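Local coordinates for type II restriction enzyme MspI (PDB 1SA3), which recognises the double-stranded DNA sequence 5'-CCGG-3' and cleaves it after the first cytosine, leaving 5'-phosphate ends, at residues H23-T26 and S27-G31; K36-L39 and D40-D44; G88-A92 and G93-K97. One frame throughout, in Å; residues are numbered along the deposited sequence.

How the contacts relate
Contacts 1 and 2 sit on the same helix, 23-41, with centres about 20 Å apart; contact 1 is at its start and contact 2 at its end. Contact 3 is a loop turn between strands 77-84 and 100-106, its centre about 23 to 24 Å from the other two. Contact 2 has the most buried residues and combines a salt bridge with aromatic packing. Contact 1 is partly buried, with side-chain packing on one side and DNA sugars and phosphate on another. Contact 3 lies at the surface and rests on two backbone bonds. The sodium ligands belong to these elements: Glu-35 to the helix, Asp-84 and Asp-99 to the chain flanking the turn.

Contact 1: H23-T26 and S27-G31; sequences HGVT and SDRLG. With nucleotides of chain B; nucleotides of chain A.
The opening turns of helix 23-41, where Val-25 pairs with Arg-29 and Thr-26 with Leu-30, lie against the sugar-phosphate backbone of the bound DNA. Four successive helical bonds tie them together: Ser-27 N to His-23 O, Asp-28 N to Gly-24 O, Leu-30 N to Thr-26 O and, at 2.8 Å, Arg-29 N to Val-25 O.

Val-25 and Arg-29 run side by side in the same direction. The arginine chain bends at its second torsion (chi2 -80°), which lays a face of the guanidinium against Val-25 CG1, 3.7 Å above the plane and toward the rim. The same methyl touches Arg-29 CG at 3.8 Å, and Arg-29 NH1 makes a weak hydrogen bond to Phe-13 O. The other branch serves the DNA: Val-25 CG2 meets OP1 of DG8 of chain B at 3.6 Å, a methyl packed against a phosphate oxygen.

Gly-24 carries no side chain, and C5' of the same nucleotide approaches within 4.3 Å of Gly-24 CA. One turn on, Asp-28 OD1 lies 3.5 Å from C4' of DG8 of chain B. The second DNA strand is reached by Ser-27, whose hydroxyl is anti to the backbone N (chi1 175°); Ser-27 OG comes to 3.6 Å from C4' of DG6 of chain A. The contacts of Asp-28 and Ser-27 are to sugars, and so probably do not read the bases.

On a more buried side of the helix, Thr-26 CG2 and Leu-30 CD1 touch at 3.8 Å, while Thr-26 OG1 hydrogen-bonds to Gln-22 O. Leu-30 and Ser-27 both rest on His-120 of strand 111-121, the middle strand of the five-stranded sheet. Thr-26 touches Arg-212 between strands 203-210 and 213-221, and Arg-29 packs on Ile-15 and Leu-18, between helix 4-12 and this one.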
loop_
_atom_site.group_PDB
_atom_site.type_symbol
_atom_site.label_atom_id
_atom_site.label_comp_id
_atom_site.label_asym_id
_atom_site.label_seq_id
_atom_site.Cartn_x
_atom_site.Cartn_y
_atom_site.Cartn_z
ATOM N N HIS E 23 -14.215 -4.805 -17.299
ATOM C CA HIS E 23 -13.069 -4.239 -16.583
ATOM C C HIS E 23 -13.242 -4.157 -15.067
ATOM O O HIS E 23 -12.337 -4.513 -14.311
ATOM C CB HIS E 23 -12.743 -2.843 -17.127
ATOM C CG HIS E 23 -12.474 -2.819 -18.597
ATOM N ND1 HIS E 23 -11.450 -3.535 -19.178
ATOM C CD2 HIS E 23 -13.102 -2.170 -19.607
ATOM C CE1 HIS E 23 -11.459 -3.331 -20.484
ATOM N NE2 HIS E 23 -12.452 -2.507 -20.770
ATOM N N GLY E 24 -14.400 -3.683 -14.623
ATOM C CA GLY E 24 -14.652 -3.561 -13.196
ATOM C C GLY E 24 -14.513 -4.871 -12.436
ATOM O O GLY E 24 -13.793 -4.943 -11.433
ATOM N N VAL E 25 -15.195 -5.915 -12.911
ATOM C CA VAL E 25 -15.136 -7.212 -12.251
ATOM C C VAL E 25 -13.731 -7.781 -12.332
ATOM O O VAL E 25 -13.239 -8.404 -11.389
ATOM C CB VAL E 25 -16.112 -8.222 -12.894
ATOM C CG1 VAL E 25 -15.951 -9.594 -12.240
ATOM C CG2 VAL E 25 -17.537 -7.734 -12.724
ATOM N N THR E 26 -13.083 -7.551 -13.464
ATOM C CA THR E 26 -11.739 -8.056 -13.672
ATOM C C THR E 26 -10.770 -7.462 -12.647
ATOM O O THR E 26 -9.977 -8.194 -12.065
ATOM C CB THR E 26 -11.273 -7.757 -15.108
ATOM O OG1 THR E 26 -12.130 -8.444 -16.028
ATOM C CG2 THR E 26 -9.846 -8.219 -15.324
ATOM N N SER E 27 -10.850 -6.152 -12.418
ATOM C CA SER E 27 -9.976 -5.485 -11.449
ATOM C C SER E 27 -10.219 -6.057 -10.049
ATOM O O SER E 27 -9.269 -6.399 -9.329
ATOM C CB SER E 27 -10.238 -3.970 -11.445
ATOM O OG SER E 27 -9.479 -3.301 -10.441
ATOM N N ASP E 28 -11.491 -6.166 -9.670
ATOM C CA ASP E 28 -11.868 -6.702 -8.363
ATOM C C ASP E 28 -11.352 -8.134 -8.180
ATOM O O ASP E 28 -10.839 -8.491 -7.118
ATOM C CB ASP E 28 -13.397 -6.693 -8.203
ATOM C CG ASP E 28 -13.982 -5.285 -8.175
ATOM O OD1 ASP E 28 -15.226 -5.169 -8.158
ATOM O OD2 ASP E 28 -13.209 -4.300 -8.165
ATOM N N ARG E 29 -11.495 -8.955 -9.219
ATOM C CA ARG E 29 -11.054 -10.349 -9.172
ATOM C C ARG E 29 -9.541 -10.433 -9.054
ATOM O O ARG E 29 -9.003 -11.183 -8.239
ATOM C CB ARG E 29 -11.480 -11.097 -10.442
ATOM C CG ARG E 29 -12.979 -11.261 -10.656
ATOM C CD ARG E 29 -13.572 -12.381 -9.840
ATOM N NE ARG E 29 -14.953 -12.688 -10.223
ATOM C CZ ARG E 29 -15.313 -13.463 -11.245
ATOM N NH1 ARG E 29 -14.406 -14.041 -12.025
ATOM N NH2 ARG E 29 -16.599 -13.674 -11.485
ATOM N N LEU E 30 -8.851 -9.674 -9.889
ATOM C CA LEU E 30 -7.400 -9.670 -9.856
ATOM C C LEU E 30 -6.898 -9.229 -8.479
ATOM O O LEU E 30 -5.916 -9.769 -7.962
ATOM C CB LEU E 30 -6.865 -8.738 -10.935
ATOM C CG LEU E 30 -7.071 -9.222 -12.368
ATOM C CD1 LEU E 30 -6.584 -8.161 -13.353
ATOM C CD2 LEU E 30 -6.319 -10.515 -12.568
ATOM N N GLY E 31 -7.573 -8.251 -7.886
ATOM C CA GLY E 31 -7.167 -7.778 -6.573
ATOM C C GLY E 31 -7.192 -8.885 -5.532
ATOM O O GLY E 31 -6.228 -9.090 -4.792
ATOM P P DG B 8 -19.341 -3.191 -12.854
ATOM O OP1 DG B 8 -19.012 -4.508 -13.452
ATOM O OP2 DG B 8 -20.611 -2.505 -13.222
ATOM O "O5'" DG B 8 -19.270 -3.320 -11.272
ATOM C "C5'" DG B 8 -18.112 -3.850 -10.642
ATOM C "C4'" DG B 8 -18.317 -3.886 -9.149
ATOM O "O4'" DG B 8 -18.110 -2.576 -8.569
ATOM C "C3'" DG B 8 -19.720 -4.316 -8.725
ATOM O "O3'" DG B 8 -19.605 -5.077 -7.535
ATOM C "C2'" DG B 8 -20.396 -2.998 -8.396
ATOM C "C1'" DG B 8 -19.237 -2.248 -7.771
ATOM N N9 DG B 8 -19.355 -0.796 -7.720
ATOM C C8 DG B 8 -19.938 0.043 -8.638
ATOM N N7 DG B 8 -19.873 1.302 -8.292
ATOM C C5 DG B 8 -19.207 1.288 -7.074
ATOM C C6 DG B 8 -18.847 2.354 -6.212
ATOM O O6 DG B 8 -19.049 3.562 -6.362
ATOM N N1 DG B 8 -18.187 1.892 -5.079
ATOM C C2 DG B 8 -17.906 0.576 -4.808
ATOM N N2 DG B 8 -17.263 0.326 -3.658
ATOM N N3 DG B 8 -18.235 -0.425 -5.605
ATOM C C4 DG B 8 -18.881 0.003 -6.709
ATOM P P DG A 6 -6.428 -2.285 -6.273
ATOM O OP1 DG A 6 -5.622 -3.535 -6.294
ATOM O OP2 DG A 6 -5.839 -1.045 -5.689
ATOM O "O5'" DG A 6 -6.932 -1.929 -7.736
ATOM C "C5'" DG A 6 -6.515 -0.737 -8.391
ATOM C "C4'" DG A 6 -7.335 -0.532 -9.640
ATOM O "O4'" DG A 6 -8.548 0.141 -9.218
ATOM C "C3'" DG A 6 -6.668 0.412 -10.635
ATOM O "O3'" DG A 6 -6.107 -0.234 -11.762
ATOM C "C2'" DG A 6 -7.771 1.341 -11.103
ATOM C "C1'" DG A 6 -8.913 1.180 -10.116
ATOM N N9 DG A 6 -8.960 2.439 -9.374
ATOM C C8 DG A 6 -8.433 2.705 -8.129
ATOM N N7 DG A 6 -8.493 3.976 -7.808
ATOM C C5 DG A 6 -9.130 4.575 -8.889
ATOM C C6 DG A 6 -9.470 5.944 -9.121
ATOM O O6 DG A 6 -9.253 6.927 -8.398
ATOM N N1 DG A 6 -10.114 6.111 -10.347
ATOM C C2 DG A 6 -10.389 5.095 -11.243
ATOM N N2 DG A 6 -11.012 5.453 -12.387
ATOM N N3 DG A 6 -10.074 3.822 -11.037
ATOM C C4 DG A 6 -9.452 3.635 -9.851
#

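Contact 2: K36-L39 and D40-D44; sequences KYIL and DIFKD
Asp-40 N to Lys-36 O, Ile-41 N to Tyr-37 O and Phe-42 N to Ile-38 O are the closing bonds of helix 23-41, which ends as Phe-42 leaves helical backbone angles.

Lys-36 and Asp-40 cross obliquely. The lysine chain bends at its second torsion (chi2 -95°) and then runs extended past the carboxylate, so that CD already lies 3.2 Å from Asp-40 OD2. Lys-36 NZ closes the salt bridge at 2.8 Å to Asp-40 OD2, using the syn lone pair of the carboxylate oxygen.

Further round the helix, Ile-41 CD1 makes a CH-pi contact over one face of the Tyr-37 ring, 4.1 Å from the centroid and offset toward the rim near CE1. The ring's hydroxyl is hydrogen-bonded to Glu-59 and Gln-58. The Phe-42 ring turns its edge to Ile-38 O, which lies near the ring plane, 3.5 Å from Phe-42 CD1; Phe-42 also packs on Ile-102 and Phe-104 of strand 100-106. Leu-39 O accepts a hydrogen bond from Ser-82 OG of strand 77-84 at this helix end.

The chemistry thus divides by direction. The charged pair, flanked by Leu-9 of helix 4-12, probably neutralises itself at the partly exposed side, whereas the buried rings and branched chains join the helix end to helix 57-69 and the sheet.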
loop_
_atom_site.group_PDB
_atom_site.type_symbol
_atom_site.label_atom_id
_atom_site.label_comp_id
_atom_site.label_asym_id
_atom_site.label_seq_id
_atom_site.Cartn_x
_atom_site.Cartn_y
_atom_site.Cartn_z
ATOM N N LYS E 36 -4.462 -13.493 -2.531
ATOM C CA LYS E 36 -4.411 -14.930 -2.319
ATOM C C LYS E 36 -3.067 -15.519 -2.744
ATOM O O LYS E 36 -2.598 -16.491 -2.161
ATOM C CB LYS E 36 -5.556 -15.600 -3.087
ATOM C CG LYS E 36 -6.150 -16.816 -2.393
ATOM C CD LYS E 36 -5.537 -18.097 -2.887
ATOM C CE LYS E 36 -6.286 -19.307 -2.340
ATOM N NZ LYS E 36 -5.877 -20.551 -3.056
ATOM N N TYR E 37 -2.454 -14.923 -3.762
ATOM C CA TYR E 37 -1.157 -15.375 -4.264
ATOM C C TYR E 37 -0.131 -15.270 -3.132
ATOM O O TYR E 37 0.669 -16.183 -2.924
ATOM C CB TYR E 37 -0.761 -14.507 -5.461
ATOM C CG TYR E 37 0.463 -14.943 -6.251
ATOM C CD1 TYR E 37 0.855 -16.283 -6.323
ATOM C CD2 TYR E 37 1.190 -14.008 -6.980
ATOM C CE1 TYR E 37 1.952 -16.668 -7.118
ATOM C CE2 TYR E 37 2.260 -14.369 -7.760
ATOM C CZ TYR E 37 2.642 -15.700 -7.830
ATOM O OH TYR E 37 3.705 -16.027 -8.634
ATOM N N ILE E 38 -0.168 -14.167 -2.388
ATOM C CA ILE E 38 0.754 -13.985 -1.266
ATOM C C ILE E 38 0.414 -14.969 -0.150
ATOM O O ILE E 38 1.304 -15.604 0.408
ATOM C CB ILE E 38 0.693 -12.537 -0.694
ATOM C CG1 ILE E 38 1.184 -11.533 -1.738
ATOM C CG2 ILE E 38 1.544 -12.421 0.577
ATOM C CD1 ILE E 38 2.657 -11.665 -2.104
ATOM N N LEU E 39 -0.873 -15.106 0.166
ATOM C CA LEU E 39 -1.297 -16.005 1.227
ATOM C C LEU E 39 -0.845 -17.445 0.977
ATOM O O LEU E 39 -0.406 -18.129 1.908
ATOM C CB LEU E 39 -2.817 -15.954 1.400
ATOM C CG LEU E 39 -3.459 -14.626 1.830
ATOM C CD1 LEU E 39 -4.972 -14.768 1.797
ATOM C CD2 LEU E 39 -3.004 -14.238 3.230
ATOM N N ASP E 40 -0.930 -17.894 -0.271
ATOM C CA ASP E 40 -0.527 -19.255 -0.608
ATOM C C ASP E 40 0.986 -19.457 -0.566
ATOM O O ASP E 40 1.463 -20.510 -0.147
ATOM C CB ASP E 40 -1.066 -19.643 -1.989
ATOM C CG ASP E 40 -2.552 -19.973 -1.964
ATOM O OD1 ASP E 40 -3.135 -20.016 -0.860
ATOM O OD2 ASP E 40 -3.130 -20.194 -3.052
ATOM N N ILE E 41 1.744 -18.456 -1.001
ATOM C CA ILE E 41 3.193 -18.572 -0.974
ATOM C C ILE E 41 3.656 -18.719 0.479
ATOM O O ILE E 41 4.589 -19.473 0.762
ATOM C CB ILE E 41 3.872 -17.339 -1.628
ATOM C CG1 ILE E 41 3.639 -17.360 -3.139
ATOM C CG2 ILE E 41 5.370 -17.333 -1.319
ATOM C CD1 ILE E 41 4.086 -16.095 -3.863
ATOM N N PHE E 42 2.980 -18.018 1.391
ATOM C CA PHE E 42 3.313 -18.052 2.815
ATOM C C PHE E 42 2.273 -18.779 3.665
ATOM O O PHE E 42 2.073 -18.446 4.835
ATOM C CB PHE E 42 3.484 -16.619 3.351
ATOM C CG PHE E 42 4.689 -15.906 2.799
ATOM C CD1 PHE E 42 4.654 -15.326 1.536
ATOM C CD2 PHE E 42 5.876 -15.853 3.529
ATOM C CE1 PHE E 42 5.776 -14.706 1.002
ATOM C CE2 PHE E 42 7.014 -15.234 3.009
ATOM C CZ PHE E 42 6.967 -14.658 1.741
ATOM N N LYS E 43 1.627 -19.782 3.083
ATOM C CA LYS E 43 0.587 -20.542 3.773
ATOM C C LYS E 43 1.119 -21.338 4.957
ATOM O O LYS E 43 0.499 -21.369 6.019
ATOM C CB LYS E 43 -0.102 -21.491 2.785
ATOM C CG LYS E 43 -1.324 -22.194 3.348
ATOM C CD LYS E 43 -1.920 -23.137 2.314
ATOM C CE LYS E 43 -3.294 -23.619 2.745
ATOM N NZ LYS E 43 -4.229 -22.469 2.903
ATOM N N ASP E 44 2.260 -21.988 4.760
ATOM C CA ASP E 44 2.887 -22.785 5.805
ATOM C C ASP E 44 4.375 -22.926 5.534
ATOM O O ASP E 44 4.866 -22.527 4.481
ATOM C CB ASP E 44 2.226 -24.163 5.883
ATOM C CG ASP E 44 2.012 -24.780 4.518
ATOM O OD1 ASP E 44 0.908 -25.302 4.284
ATOM O OD2 ASP E 44 2.941 -24.737 3.688
#

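Contact 3: G88-A92 and G93-K97; sequences GRTIA and GGSPK
Ile-91 reaches across a tight turn to Gly-94 and Pro-96, and its side chain runs from the turn to the proline. CB stands 4.1 Å from Gly-94 O. From there CG1 takes the position between the backbone N and the carbonyl carbon (chi1 55°), which carries it to 3.2 Å from Gly-94 O. The chain then extends, and CD1 ends beside the proline ring, 4.2 Å from Pro-96 CG. The same isoleucine also touches His-200, and Pro-96 touches Leu-199, so this apolar pair leans on the loop ahead of strand 203-210.

Pro-96 makes a second approach with its CD, which lies 3.3 Å from Arg-89 O. Between these residues, Thr-90 CG2 faces Ser-95 OG at 4.0 Å, a loose contact.

Two backbone bonds close the turn. Ile-91 N donates to Gly-94 O at 2.9 Å in a nearly straight line from N-H to acceptor, though the donor stands well above the carbonyl plane. In return Gly-94 N donates to Ile-91 O at 2.7 Å. Gly-93, with no side chain, takes a positive phi of 108°, which suits the third position of this turn.

Ile-91 and Gly-94 are thus an antiparallel hydrogen-bonded pair joined through Ala-92 and Gly-93. This is a type II beta turn closed by a single antiparallel bridge, with glycine in its third position, a classic choice for that turn. It lies about 4 Å from the bound DNA at its nearest atom, in the connection between Asp-84 and Asp-99, two sodium ligands of this PDDEXK-clan nuclease.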
loop_
_atom_site.group_PDB
_atom_site.type_symbol
_atom_site.label_atom_id
_atom_site.label_comp_id
_atom_site.label_asym_id
_atom_site.label_seq_id
_atom_site.Cartn_x
_atom_site.Cartn_y
_atom_site.Cartn_z
ATOM N N GLY E 88 -13.632 -6.081 10.875
ATOM C CA GLY E 88 -14.996 -5.600 11.005
ATOM C C GLY E 88 -15.134 -4.406 11.927
ATOM O O GLY E 88 -16.159 -4.233 12.585
ATOM N N ARG E 89 -14.100 -3.575 11.981
ATOM C CA ARG E 89 -14.136 -2.395 12.831
ATOM C C ARG E 89 -13.428 -1.223 12.173
ATOM O O ARG E 89 -12.723 -1.385 11.175
ATOM C CB ARG E 89 -13.498 -2.698 14.191
ATOM C CG ARG E 89 -12.157 -3.404 14.120
ATOM C CD ARG E 89 -11.541 -3.582 15.507
ATOM N NE ARG E 89 -11.356 -2.296 16.179
ATOM C CZ ARG E 89 -10.403 -2.047 17.071
ATOM N NH1 ARG E 89 -9.544 -2.995 17.402
ATOM N NH2 ARG E 89 -10.303 -0.844 17.623
ATOM N N THR E 90 -13.634 -0.036 12.725
ATOM C CA THR E 90 -13.006 1.155 12.187
ATOM C C THR E 90 -12.244 1.840 13.298
ATOM O O THR E 90 -12.520 1.629 14.477
ATOM C CB THR E 90 -14.045 2.140 11.619
ATOM O OG1 THR E 90 -14.770 2.749 12.693
ATOM C CG2 THR E 90 -15.014 1.413 10.710
ATOM N N ILE E 91 -11.267 2.649 12.917
ATOM C CA ILE E 91 -10.469 3.378 13.886
ATOM C C ILE E 91 -10.367 4.804 13.389
ATOM O O ILE E 91 -10.994 5.165 12.396
ATOM C CB ILE E 91 -9.042 2.801 14.004
ATOM C CG1 ILE E 91 -8.385 2.778 12.622
ATOM C CG2 ILE E 91 -9.090 1.409 14.624
ATOM C CD1 ILE E 91 -6.948 2.286 12.622
ATOM N N ALA E 92 -9.571 5.610 14.079
ATOM C CA ALA E 92 -9.389 6.994 13.682
ATOM C C ALA E 92 -8.896 7.011 12.243
ATOM O O ALA E 92 -7.785 6.566 11.951
ATOM C CB ALA E 92 -8.378 7.667 14.595
ATOM N N GLY E 93 -9.734 7.509 11.341
ATOM C CA GLY E 93 -9.349 7.564 9.943
ATOM C C GLY E 93 -10.083 6.552 9.088
ATOM O O GLY E 93 -9.939 6.549 7.868
ATOM N N GLY E 94 -10.865 5.685 9.726
ATOM C CA GLY E 94 -11.613 4.689 8.976
ATOM C C GLY E 94 -11.155 3.257 9.175
ATOM O O GLY E 94 -10.484 2.930 10.154
ATOM N N SER E 95 -11.526 2.394 8.240
ATOM C CA SER E 95 -11.153 0.988 8.309
ATOM C C SER E 95 -9.644 0.815 8.188
ATOM O O SER E 95 -8.997 1.478 7.381
ATOM C CB SER E 95 -11.841 0.204 7.190
ATOM O OG SER E 95 -13.248 0.309 7.294
ATOM N N PRO E 96 -9.062 -0.074 9.007
ATOM C CA PRO E 96 -7.619 -0.314 8.962
ATOM C C PRO E 96 -7.185 -0.642 7.536
ATOM O O PRO E 96 -7.946 -1.248 6.770
ATOM C CB PRO E 96 -7.444 -1.504 9.903
ATOM C CG PRO E 96 -8.497 -1.255 10.931
ATOM C CD PRO E 96 -9.689 -0.870 10.078
ATOM N N LYS E 97 -5.963 -0.243 7.202
ATOM C CA LYS E 97 -5.391 -0.476 5.878
ATOM C C LYS E 97 -4.776 -1.875 5.711
ATOM O O LYS E 97 -4.117 -2.163 4.708
ATOM C CB LYS E 97 -4.311 0.564 5.570
ATOM C CG LYS E 97 -4.812 1.999 5.579
ATOM C CD LYS E 97 -5.721 2.273 4.392
ATOM C CE LYS E 97 -6.221 3.708 4.400
ATOM N NZ LYS E 97 -7.618 3.813 3.894
#